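Local structure of AHL synthase (Burkholderia glumae, 3P2F) at residues 76-81 against 99-104; 140-145 against 170-175. The protein probably catalyses formation of an N-acyl-homoserine lactone quorum-sensing signal from S-adenosyl-L-methionine and a fatty acyl group carried by acyl carrier protein. The protein carries 3 engineered substitutions. One frame throughout, in Å; residues are numbered along the deposited sequence.

Contact 1 of 2, residues 76-81 against 99-104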
loop_
_atom_site.group_PDB
_atom_site.type_symbol
_atom_site.label_atom_id
_atom_site.label_comp_id
_atom_site.label_asym_id
_atom_site.label_seq_id
_atom_site.Cartn_x
_atom_site.Cartn_y
_atom_site.Cartn_z
ATOM N N PRO A 76 -2.614 -14.511 5.188
ATOM C CA PRO A 76 -3.131 -13.609 6.220
ATOM C C PRO A 76 -2.786 -12.143 5.977
ATOM O O PRO A 76 -1.643 -11.815 5.644
ATOM C CB PRO A 76 -2.481 -14.137 7.495
ATOM C CG PRO A 76 -2.294 -15.624 7.194
ATOM C CD PRO A 76 -1.794 -15.586 5.779
ATOM N N TYR A 77 -3.775 -11.263 6.119
ATOM C CA TYR A 77 -3.514 -9.841 5.959
ATOM C C TYR A 77 -4.283 -8.961 6.942
ATOM O O TYR A 77 -5.262 -9.385 7.556
ATOM C CB TYR A 77 -3.716 -9.377 4.500
ATOM C CG TYR A 77 -5.105 -9.492 3.904
ATOM C CD1 TYR A 77 -5.598 -10.719 3.453
ATOM C CD2 TYR A 77 -5.894 -8.349 3.707
ATOM C CE1 TYR A 77 -6.842 -10.811 2.805
ATOM C CE2 TYR A 77 -7.132 -8.428 3.065
ATOM C CZ TYR A 77 -7.596 -9.666 2.614
ATOM O OH TYR A 77 -8.800 -9.744 1.954
ATOM N N LEU A 78 -3.793 -7.735 7.096
ATOM C CA LEU A 78 -4.331 -6.740 8.020
ATOM C C LEU A 78 -5.838 -6.458 7.954
ATOM O O LEU A 78 -6.529 -6.529 8.967
ATOM C CB LEU A 78 -3.533 -5.444 7.835
ATOM C CG LEU A 78 -3.752 -4.259 8.774
ATOM C CD1 LEU A 78 -3.422 -4.645 10.209
ATOM C CD2 LEU A 78 -2.865 -3.116 8.317
ATOM N N LEU A 79 -6.350 -6.140 6.771
ATOM C CA LEU A 79 -7.776 -5.845 6.604
ATOM C C LEU A 79 -8.626 -7.048 7.047
ATOM O O LEU A 79 -9.570 -6.923 7.830
ATOM C CB LEU A 79 -8.062 -5.536 5.130
ATOM C CG LEU A 79 -9.177 -4.567 4.722
ATOM C CD1 LEU A 79 -9.607 -4.913 3.310
ATOM C CD2 LEU A 79 -10.362 -4.636 5.658
ATOM N N GLN A 80 -8.270 -8.217 6.528
ATOM C CA GLN A 80 -8.962 -9.463 6.822
ATOM C C GLN A 80 -9.130 -9.822 8.303
ATOM O O GLN A 80 -10.239 -10.133 8.736
ATOM C CB GLN A 80 -8.243 -10.600 6.097
ATOM C CG GLN A 80 -8.699 -12.004 6.437
ATOM C CD GLN A 80 -7.749 -13.035 5.856
ATOM O OE1 GLN A 80 -6.570 -13.057 6.201
ATOM N NE2 GLN A 80 -8.252 -13.882 4.960
ATOM N N GLU A 81 -8.051 -9.786 9.083
ATOM C CA GLU A 81 -8.165 -10.159 10.492
ATOM C C GLU A 81 -8.134 -9.063 11.559
ATOM O O GLU A 81 -8.392 -9.329 12.734
ATOM C CB GLU A 81 -7.142 -11.256 10.838
ATOM C CG GLU A 81 -5.841 -11.222 10.070
ATOM C CD GLU A 81 -4.965 -12.440 10.361
ATOM O OE1 GLU A 81 -5.428 -13.582 10.146
ATOM O OE2 GLU A 81 -3.812 -12.259 10.803
ATOM N N GLU A 99 -3.323 -6.832 -0.973
ATOM C CA GLU A 99 -3.611 -5.794 0.009
ATOM C C GLU A 99 -2.504 -4.755 0.072
ATOM O O GLU A 99 -1.319 -5.088 0.108
ATOM C CB GLU A 99 -3.779 -6.380 1.417
ATOM C CG GLU A 99 -3.964 -5.282 2.470
ATOM C CD GLU A 99 -3.820 -5.767 3.896
ATOM O OE1 GLU A 99 -2.751 -6.329 4.227
ATOM O OE2 GLU A 99 -4.771 -5.574 4.690
ATOM N N LEU A 100 -2.900 -3.492 0.107
ATOM C CA LEU A 100 -1.946 -2.400 0.191
ATOM C C LEU A 100 -2.080 -1.858 1.605
ATOM O O LEU A 100 -3.182 -1.525 2.032
ATOM C CB LEU A 100 -2.312 -1.310 -0.821
ATOM C CG LEU A 100 -1.326 -0.208 -1.223
ATOM C CD1 LEU A 100 -1.957 1.147 -0.937
ATOM C CD2 LEU A 100 -0.004 -0.363 -0.495
ATOM N N SER A 101 -0.979 -1.804 2.346
ATOM C CA SER A 101 -1.033 -1.260 3.703
ATOM C C SER A 101 0.267 -0.521 4.010
ATOM O O SER A 101 1.193 -0.536 3.198
ATOM C CB SER A 101 -1.271 -2.375 4.726
ATOM O OG SER A 101 -0.211 -3.308 4.745
ATOM N N ARG A 102 0.333 0.135 5.165
ATOM C CA ARG A 102 1.545 0.856 5.550
ATOM C C ARG A 102 2.014 1.734 4.403
ATOM O O ARG A 102 3.203 1.771 4.083
ATOM C CB ARG A 102 2.645 -0.141 5.899
ATOM C CG ARG A 102 2.973 -0.233 7.363
ATOM C CD ARG A 102 1.729 -0.242 8.199
ATOM N NE ARG A 102 2.015 -0.509 9.600
ATOM C CZ ARG A 102 1.092 -0.908 10.464
ATOM N NH1 ARG A 102 -0.158 -1.073 10.057
ATOM N NH2 ARG A 102 1.421 -1.167 11.721
ATOM N N PHE A 103 1.074 2.436 3.782
ATOM C CA PHE A 103 1.386 3.294 2.652
ATOM C C PHE A 103 1.602 4.731 3.120
ATOM O O PHE A 103 0.739 5.309 3.779
ATOM C CB PHE A 103 0.243 3.237 1.644
ATOM C CG PHE A 103 0.507 4.003 0.384
ATOM C CD1 PHE A 103 1.333 3.478 -0.602
ATOM C CD2 PHE A 103 -0.075 5.254 0.181
ATOM C CE1 PHE A 103 1.580 4.184 -1.784
ATOM C CE2 PHE A 103 0.163 5.971 -0.993
ATOM C CZ PHE A 103 0.994 5.432 -1.981
ATOM N N ALA A 104 2.752 5.303 2.768
ATOM C CA ALA A 104 3.077 6.670 3.165
ATOM C C ALA A 104 4.140 7.331 2.286
ATOM O O ALA A 104 4.955 6.658 1.657
ATOM C CB ALA A 104 3.537 6.688 4.623
#

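Contact 2 of 2, residues 140-145 against 170-175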
loop_
_atom_site.group_PDB
_atom_site.type_symbol
_atom_site.label_atom_id
_atom_site.label_comp_id
_atom_site.label_asym_id
_atom_site.label_seq_id
_atom_site.Cartn_x
_atom_site.Cartn_y
_atom_site.Cartn_z
ATOM N N ILE A 140 -6.624 -3.757 -2.402
ATOM C CA ILE A 140 -7.597 -3.438 -1.378
ATOM C C ILE A 140 -6.809 -3.138 -0.119
ATOM O O ILE A 140 -5.742 -3.707 0.103
ATOM C CB ILE A 140 -8.572 -4.614 -1.121
ATOM C CG1 ILE A 140 -9.748 -4.125 -0.270
ATOM C CG2 ILE A 140 -7.852 -5.768 -0.412
ATOM C CD1 ILE A 140 -10.905 -5.104 -0.208
ATOM N N GLY A 141 -7.320 -2.221 0.692
ATOM C CA GLY A 141 -6.639 -1.888 1.925
ATOM C C GLY A 141 -7.347 -0.793 2.691
ATOM O O GLY A 141 -8.114 -0.013 2.110
ATOM N N VAL A 142 -7.114 -0.754 4.001
ATOM C CA VAL A 142 -7.707 0.273 4.844
ATOM C C VAL A 142 -6.981 1.540 4.446
ATOM O O VAL A 142 -5.753 1.591 4.462
ATOM C CB VAL A 142 -7.466 -0.002 6.341
ATOM C CG1 VAL A 142 -8.012 1.149 7.175
ATOM C CG2 VAL A 142 -8.132 -1.313 6.736
ATOM N N THR A 143 -7.743 2.562 4.084
ATOM C CA THR A 143 -7.155 3.805 3.636
ATOM C C THR A 143 -7.694 5.020 4.363
ATOM O O THR A 143 -8.884 5.110 4.660
ATOM C CB THR A 143 -7.413 3.999 2.132
ATOM O OG1 THR A 143 -6.995 2.824 1.426
ATOM C CG2 THR A 143 -6.658 5.214 1.605
ATOM N N PHE A 144 -6.803 5.955 4.661
ATOM C CA PHE A 144 -7.212 7.185 5.308
ATOM C C PHE A 144 -8.019 7.891 4.231
ATOM O O PHE A 144 -7.652 7.843 3.053
ATOM C CB PHE A 144 -5.981 8.011 5.693
ATOM C CG PHE A 144 -5.199 7.436 6.853
ATOM C CD1 PHE A 144 -5.520 6.187 7.386
ATOM C CD2 PHE A 144 -4.156 8.157 7.426
ATOM C CE1 PHE A 144 -4.815 5.665 8.476
ATOM C CE2 PHE A 144 -3.445 7.642 8.515
ATOM C CZ PHE A 144 -3.779 6.394 9.040
ATOM N N CYS A 145 -9.128 8.517 4.614
ATOM C CA CYS A 145 -9.946 9.214 3.639
ATOM C C CYS A 145 -9.164 10.364 3.019
ATOM O O CYS A 145 -9.467 10.799 1.910
ATOM C CB CYS A 145 -11.249 9.712 4.284
ATOM S SG CYS A 145 -12.515 8.397 4.495
ATOM N N ARG A 170 -9.413 9.154 13.579
ATOM C CA ARG A 170 -9.028 9.172 12.170
ATOM C C ARG A 170 -9.990 8.445 11.232
ATOM O O ARG A 170 -10.134 7.227 11.281
ATOM C CB ARG A 170 -7.614 8.604 12.013
ATOM C CG ARG A 170 -6.530 9.638 12.276
ATOM C CD ARG A 170 -5.185 9.003 12.597
ATOM N NE ARG A 170 -5.186 8.360 13.911
ATOM C CZ ARG A 170 -5.433 8.991 15.058
ATOM N NH1 ARG A 170 -5.703 10.292 15.058
ATOM N NH2 ARG A 170 -5.404 8.323 16.207
ATOM N N MET A 171 -10.639 9.218 10.372
ATOM C CA MET A 171 -11.592 8.696 9.403
ATOM C C MET A 171 -10.902 7.861 8.327
ATOM O O MET A 171 -10.030 8.355 7.605
ATOM C CB MET A 171 -12.353 9.855 8.754
ATOM C CG MET A 171 -11.480 11.051 8.387
ATOM S SD MET A 171 -10.961 12.073 9.814
ATOM C CE MET A 171 -9.189 11.698 9.947
ATOM N N VAL A 172 -11.290 6.593 8.230
ATOM C CA VAL A 172 -10.705 5.693 7.245
ATOM C C VAL A 172 -11.797 4.918 6.521
ATOM O O VAL A 172 -12.966 4.993 6.887
ATOM C CB VAL A 172 -9.735 4.676 7.907
ATOM C CG1 VAL A 172 -8.717 5.408 8.759
ATOM C CG2 VAL A 172 -10.513 3.671 8.751
ATOM N N VAL A 173 -11.416 4.179 5.490
ATOM C CA VAL A 173 -12.384 3.389 4.735
ATOM C C VAL A 173 -11.692 2.257 3.991
ATOM O O VAL A 173 -10.534 2.386 3.573
ATOM C CB VAL A 173 -13.160 4.271 3.711
ATOM C CG1 VAL A 173 -12.213 4.826 2.656
ATOM C CG2 VAL A 173 -14.258 3.459 3.051
ATOM N N ALA A 174 -12.379 1.126 3.867
ATOM C CA ALA A 174 -11.818 0.011 3.128
ATOM C C ALA A 174 -11.903 0.516 1.694
ATOM O O ALA A 174 -12.973 0.920 1.226
ATOM C CB ALA A 174 -12.664 -1.240 3.314
ATOM N N CYS A 175 -10.775 0.513 0.997
ATOM C CA CYS A 175 -10.750 1.025 -0.355
ATOM C C CYS A 175 -10.156 0.073 -1.380
ATOM O O CYS A 175 -9.211 -0.668 -1.107
ATOM C CB CYS A 175 -9.993 2.355 -0.363
ATOM S SG CYS A 175 -9.773 3.123 -1.981
#

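Contact 1 of 2, residues 76-81 against 99-104
Y77 and E99 face each other with their CA atoms 7.2 Å apart, and L78 and S101 follow at 7.7 Å, so the first turn of a short helix sits beside a strand without sharing backbone bonds with it. Y77 occupies the N-cap position of that helix. The amide N-H groups of such a first turn have no carbonyl partner in their own helix, and here a side chain from the strand supplies the acceptor. The E99 chain is extended, with CG anti to the backbone N (chi1 175°), and this carries the carboxylate across to the helix start. There OE2 accepts from L79 N at 2.7 Å, nearly straight (164° at the hydrogen) and almost along its C-O axis, while OE1 takes a weak bond from L78 N at 3.4 Å. The ring of Y77 stands against the same carboxylate: its edge meets E99 OE2, with CD2 3.2 Å away, and the ring and carboxylate planes are 85° apart. Q80 CB lies over one face of this ring, and Q80 OE1 receives a weak bond from Y77 N. Further along, the L78 methyl CD2 rests 4.0 Å from S101 CB and also approaches NH1 of R102 obliquely. The polar ends here are held from outside: Y77 OH by the P92 carbonyl, S101 OG by R69, and R102 by a salt bridge to E43. Strand 64-72 pairs with E99 and S101 through L71 and R69, helix 13-30 packs on R102, and L79 leans on the loop residue L87.

Contact 2 of 2, residues 140-145 against 170-175
V172 sets its two methyls against two different partners through one torsion: chi1 of -52° places CG1 beside the backbone N and CG2 between N and the carbonyl carbon. CG1 meets CD1 of the F144 ring at 3.6 Å, approaching it obliquely, the two side chains lying side by side and pointing the same way. CG2 reaches V142 CG1 at 3.9 Å, a methyl that its own chi1 of 176° has turned anti to the backbone N. The strands that carry them, 140-144 and 170-175, run antiparallel. G141 with C175 and T143 with V173 are hydrogen-bonded pairs, alternating with the non-hydrogen-bonded pairs of V142 with A174 and F144 with V172. The pairing belongs to the central mixed sheet of an acetyltransferase-like fold, consistent with the family's place in the acetyltransferase clan, where strand 138-144 is flanked by strand 97-105 on its other edge. G141 O is gripped twice, from opposite faces of its plane: C175 N comes in at 2.9 Å, and T143 OG1 at 3.1 Å from well above the plane. OG1 also lies against C175 CB. Past the last strand pair, where helix 145-154 begins, C145 N donates to M171 O at 3.1 Å, almost straight at 176°, and C145 SG packs 4.0 Å from V173 CG1. F151 and E148 of the same helix reach T143 and V173, while F83 and L86 lie against V142 on the other face.

Overall arrangement
After strand 2-6, helix 13-30 and the hairpin of strands 53-58 and 64-72, the chain reaches helix 78-82, and contact 1 closes the loop that brings it back through strand 97-105. It next crosses by helix 120-132 to strand 138-144, which runs parallel to 97-105 in a beta-alpha-beta crossover. Contact 2 closes the later excursion through helix 145-154 and short strands 158-160 and 165-167. The two contacts are in series, neither nested nor crossed, with centres about 10 Å apart. They meet where L100 N lies 2.8 Å from I140 O, a probable hydrogen bond, and where L79 packs on I140 and V142, joining helix 78-82 to the sheet's centre.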